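Local coordinates for protein endoribonuclease MazF3 (Mycobacterium tuberculosis, PDB 5UCT) that acts as the toxin of a type II toxin-antitoxin pair, an endoribonuclease that cuts mRNA and 23S rRNA, predominantly within the sequence UUCCU, at residues Q8-K11 and A12-V15; Y79-A82 and S83-P86. One frame throughout, in Å; residues are numbered along the deposited sequence.

Contact 1: residues Q8-K11 and A12-V15; sequences QLDK and ARPV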
loop_
_atom_site.group_PDB
_atom_site.type_symbol
_atom_site.label_atom_id
_atom_site.label_comp_id
_atom_site.label_asym_id
_atom_site.label_seq_id
_atom_site.Cartn_x
_atom_site.Cartn_y
_atom_site.Cartn_z
ATOM N N GLN A 8 -10.733 12.115 1.056
ATOM C CA GLN A 8 -10.093 13.273 1.673
ATOM C C GLN A 8 -8.688 12.868 2.108
ATOM O O GLN A 8 -8.495 12.326 3.199
ATOM C CB GLN A 8 -10.915 13.787 2.850
ATOM C CG GLN A 8 -10.388 15.081 3.450
ATOM C CD GLN A 8 -10.504 16.248 2.492
ATOM O OE1 GLN A 8 -11.460 16.339 1.723
ATOM N NE2 GLN A 8 -9.528 17.148 2.530
ATOM N N LEU A 9 -7.708 13.123 1.244
ATOM C CA LEU A 9 -6.307 12.931 1.599
ATOM C C LEU A 9 -5.768 14.223 2.196
ATOM O O LEU A 9 -6.369 14.778 3.122
ATOM C CB LEU A 9 -5.489 12.508 0.377
ATOM C CG LEU A 9 -5.501 11.023 -0.002
ATOM C CD1 LEU A 9 -5.051 10.178 1.176
ATOM C CD2 LEU A 9 -6.866 10.566 -0.500
ATOM N N ASP A 10 -4.636 14.714 1.685
ATOM C CA ASP A 10 -4.253 16.088 1.991
ATOM C C ASP A 10 -5.260 17.065 1.402
ATOM O O ASP A 10 -5.491 18.142 1.965
ATOM C CB ASP A 10 -2.845 16.381 1.473
ATOM C CG ASP A 10 -2.677 16.038 0.006
ATOM O OD1 ASP A 10 -3.612 15.456 -0.582
ATOM O OD2 ASP A 10 -1.607 16.348 -0.558
ATOM N N LYS A 11 -5.865 16.703 0.273
ATOM C CA LYS A 11 -7.028 17.390 -0.265
ATOM C C LYS A 11 -7.869 16.365 -1.013
ATOM O O LYS A 11 -7.476 15.205 -1.169
ATOM C CB LYS A 11 -6.628 18.566 -1.162
ATOM C CG LYS A 11 -5.440 18.303 -2.070
ATOM C CD LYS A 11 -4.966 19.595 -2.716
ATOM C CE LYS A 11 -3.746 19.374 -3.592
ATOM N NZ LYS A 11 -3.230 20.649 -4.163
ATOM N N ALA A 12 -9.044 16.801 -1.464
ATOM C CA ALA A 12 -9.982 15.899 -2.123
ATOM C C ALA A 12 -9.407 15.420 -3.450
ATOM O O ALA A 12 -9.057 16.232 -4.312
ATOM C CB ALA A 12 -11.321 16.596 -2.338
ATOM N N ARG A 13 -9.311 14.106 -3.612
ATOM C CA ARG A 13 -8.740 13.486 -4.796
ATOM C C ARG A 13 -9.523 12.226 -5.124
ATOM O O ARG A 13 -10.150 11.630 -4.242
ATOM C CB ARG A 13 -7.261 13.125 -4.591
ATOM C CG ARG A 13 -6.368 14.271 -4.145
ATOM C CD ARG A 13 -5.015 13.747 -3.704
ATOM N NE ARG A 13 -4.159 14.794 -3.157
ATOM C CZ ARG A 13 -3.268 15.476 -3.868
ATOM N NH1 ARG A 13 -2.527 16.407 -3.286
ATOM N NH2 ARG A 13 -3.117 15.225 -5.161
ATOM N N PRO A 14 -9.510 11.796 -6.385
ATOM C CA PRO A 14 -10.052 10.473 -6.719
ATOM C C PRO A 14 -9.059 9.379 -6.351
ATOM O O PRO A 14 -7.846 9.537 -6.510
ATOM C CB PRO A 14 -10.261 10.544 -8.239
ATOM C CG PRO A 14 -10.115 12.004 -8.602
ATOM C CD PRO A 14 -9.180 12.574 -7.590
ATOM N N VAL A 15 -9.582 8.262 -5.849
ATOM C CA VAL A 15 -8.744 7.179 -5.346
ATOM C C VAL A 15 -9.250 5.840 -5.867
ATOM O O VAL A 15 -10.432 5.677 -6.186
ATOM C CB VAL A 15 -8.691 7.159 -3.802
ATOM C CG1 VAL A 15 -8.040 8.427 -3.270
ATOM C CG2 VAL A 15 -10.085 6.977 -3.221
#
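R13 lays its guanidinium beside the carboxylate of D10, with the two planes only 21° apart. The pair ties the turn of a beta hairpin to the start of strand 12-17. In this SH3-like, MazF-type fold strands 3-8 and 12-17 run antiparallel, and L9-K11 form the turn between them. Q8 and A12 are a non-hydrogen-bonded pair at the mouth of the turn. R13 grips D10 side-on with two nitrogens. NE donates to OD1 of D10 over 2.7 Å, in the guanidinium plane and on the syn lone pair of that oxygen. NH1 of R13 reaches OD2 of D10 at 2.9 Å, tilted 26° from the guanidinium plane. Together they form a salt bridge that fixes the rotation of both flat groups. D10 can turn back over the loop because its CG sits between the backbone N and the carbonyl carbon (chi1 53°). OD1 of D10 also takes a weak bond from the backbone N of K11. The aliphatic chain of K11 crosses R13 at a slant, with NZ of K11 4.4 Å from NH1 of R13. The D10 carboxylate lies beside R13 and would tend to balance the local positive charge. A bound sulfate lies about 4 Å from the R13 side chain. L9 and V15 make the apolar part of the contact. V15 is buried and also packs on V32 of strand 29-36. L9 reaches it tip to tip, its CD2 3.7 Å from CG1 of V15.

Contact 2: residues Y79-A82 and S83-P86; sequences YLLA and SQEP
L80 and Q84 cross at a slant where the chain leaves strand 73-79 and turns into helix 85-96. CD1 of L80 lies against the amide end of Q84, 3.6 Å from its CD. The Q84 chain is extended beyond CG (chi2 171°), which carries its amide back past L80 to the backbone of L81. There OE1 of Q84 takes a weak hydrogen bond from N of L81, at 3.1 Å. The same oxygen accepts a bond from ND2 of N52, outside the turn. E85 also crosses L80 obliquely, but it is bent at chi2 (-66°). Its OE2 comes 3.6 Å from CD2 of L80. Outside the turn, that oxygen has a long, weak ion pair with R2. L80 is buried and packs further on V48. Two backbone bonds shape the turn itself. N of Q84 donates to O of L81 at 2.9 Å, and N of E85 to O of A82 at 3.3 Å. The chemistry is thus mixed. The methyls of a buried leucine meet an amide (CD1) and a carboxylate (CD2). The Q84 amide oxygen takes a weak bond from N of L81 and a second from N52, which ties the turn to the loop holding N52.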
loop_
_atom_site.group_PDB
_atom_site.type_symbol
_atom_site.label_atom_id
_atom_site.label_comp_id
_atom_site.label_asym_id
_atom_site.label_seq_id
_atom_site.Cartn_x
_atom_site.Cartn_y
_atom_site.Cartn_z
ATOM N N TYR A 79 -15.458 3.358 -11.794
ATOM C CA TYR A 79 -15.080 1.961 -11.665
ATOM C C TYR A 79 -13.796 1.741 -12.449
ATOM O O TYR A 79 -13.558 2.400 -13.464
ATOM C CB TYR A 79 -16.188 1.042 -12.195
ATOM C CG TYR A 79 -16.288 -0.298 -11.508
ATOM C CD1 TYR A 79 -15.592 -0.557 -10.338
ATOM C CD2 TYR A 79 -17.082 -1.308 -12.033
ATOM C CE1 TYR A 79 -15.688 -1.782 -9.709
ATOM C CE2 TYR A 79 -17.181 -2.536 -11.412
ATOM C CZ TYR A 79 -16.482 -2.768 -10.250
ATOM O OH TYR A 79 -16.578 -3.990 -9.626
ATOM N N LEU A 80 -12.968 0.818 -11.969
ATOM C CA LEU A 80 -11.820 0.355 -12.737
ATOM C C LEU A 80 -12.260 -0.839 -13.570
ATOM O O LEU A 80 -12.707 -1.853 -13.020
ATOM C CB LEU A 80 -10.647 -0.024 -11.832
ATOM C CG LEU A 80 -9.365 -0.403 -12.582
ATOM C CD1 LEU A 80 -8.665 0.835 -13.132
ATOM C CD2 LEU A 80 -8.419 -1.217 -11.711
ATOM N N LEU A 81 -12.147 -0.714 -14.890
ATOM C CA LEU A 81 -12.587 -1.779 -15.782
ATOM C C LEU A 81 -11.818 -3.061 -15.497
ATOM O O LEU A 81 -10.626 -3.034 -15.181
ATOM C CB LEU A 81 -12.401 -1.362 -17.244
ATOM C CG LEU A 81 -13.511 -0.545 -17.916
ATOM C CD1 LEU A 81 -13.802 0.752 -17.172
ATOM C CD2 LEU A 81 -13.144 -0.256 -19.363
ATOM N N ALA A 82 -12.519 -4.194 -15.595
ATOM C CA ALA A 82 -11.905 -5.482 -15.294
ATOM C C ALA A 82 -10.755 -5.810 -16.235
ATOM O O ALA A 82 -9.894 -6.624 -15.884
ATOM C CB ALA A 82 -12.957 -6.591 -15.348
ATOM N N SER A 83 -10.720 -5.200 -17.423
ATOM C CA SER A 83 -9.597 -5.399 -18.330
ATOM C C SER A 83 -8.325 -4.728 -17.828
ATOM O O SER A 83 -7.231 -5.088 -18.275
ATOM C CB SER A 83 -9.950 -4.880 -19.726
ATOM O OG SER A 83 -10.337 -3.518 -19.680
ATOM N N GLN A 84 -8.441 -3.764 -16.916
ATOM C CA GLN A 84 -7.285 -3.098 -16.330
ATOM C C GLN A 84 -6.739 -3.820 -15.106
ATOM O O GLN A 84 -5.664 -3.451 -14.618
ATOM C CB GLN A 84 -7.643 -1.655 -15.952
ATOM C CG GLN A 84 -7.989 -0.769 -17.137
ATOM C CD GLN A 84 -8.549 0.574 -16.715
ATOM O OE1 GLN A 84 -9.668 0.660 -16.210
ATOM N NE2 GLN A 84 -7.770 1.630 -16.915
ATOM N N GLU A 85 -7.452 -4.830 -14.606
ATOM C CA GLU A 85 -6.991 -5.552 -13.424
ATOM C C GLU A 85 -5.613 -6.188 -13.574
ATOM O O GLU A 85 -4.825 -6.108 -12.615
ATOM C CB GLU A 85 -8.029 -6.612 -13.035
ATOM C CG GLU A 85 -9.312 -6.036 -12.462
ATOM C CD GLU A 85 -9.093 -5.337 -11.135
ATOM O OE1 GLU A 85 -8.185 -5.752 -10.384
ATOM O OE2 GLU A 85 -9.827 -4.372 -10.839
ATOM N N PRO A 86 -5.254 -6.832 -14.695
ATOM C CA PRO A 86 -3.896 -7.396 -14.783
ATOM C C PRO A 86 -2.802 -6.353 -14.637
ATOM O O PRO A 86 -1.765 -6.631 -14.022
ATOM C CB PRO A 86 -3.877 -8.051 -16.172
ATOM C CG PRO A 86 -4.989 -7.405 -16.920
ATOM C CD PRO A 86 -6.044 -7.153 -15.898
#

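Contacts 1 and 2 are separate local turns in one small MazF-like chain. They lie on opposite sides of its centre, each about 11 Å from it. Their own centres are about 21 Å apart, and their nearest atoms come to about 8 Å without touching. The antiparallel sheet connects them: strand 3-8 pairs with strand 12-17, which begins in contact 1, and with strand 73-79, which leads into contact 2. R2, just before strand 3-8, bonds through its backbone to L80. Contact 1 therefore reverses the chain between two strands, whereas contact 2 passes it from strand to helix. Of the two, contact 1 has the sulfate nearby, probably from the crystallisation liquor.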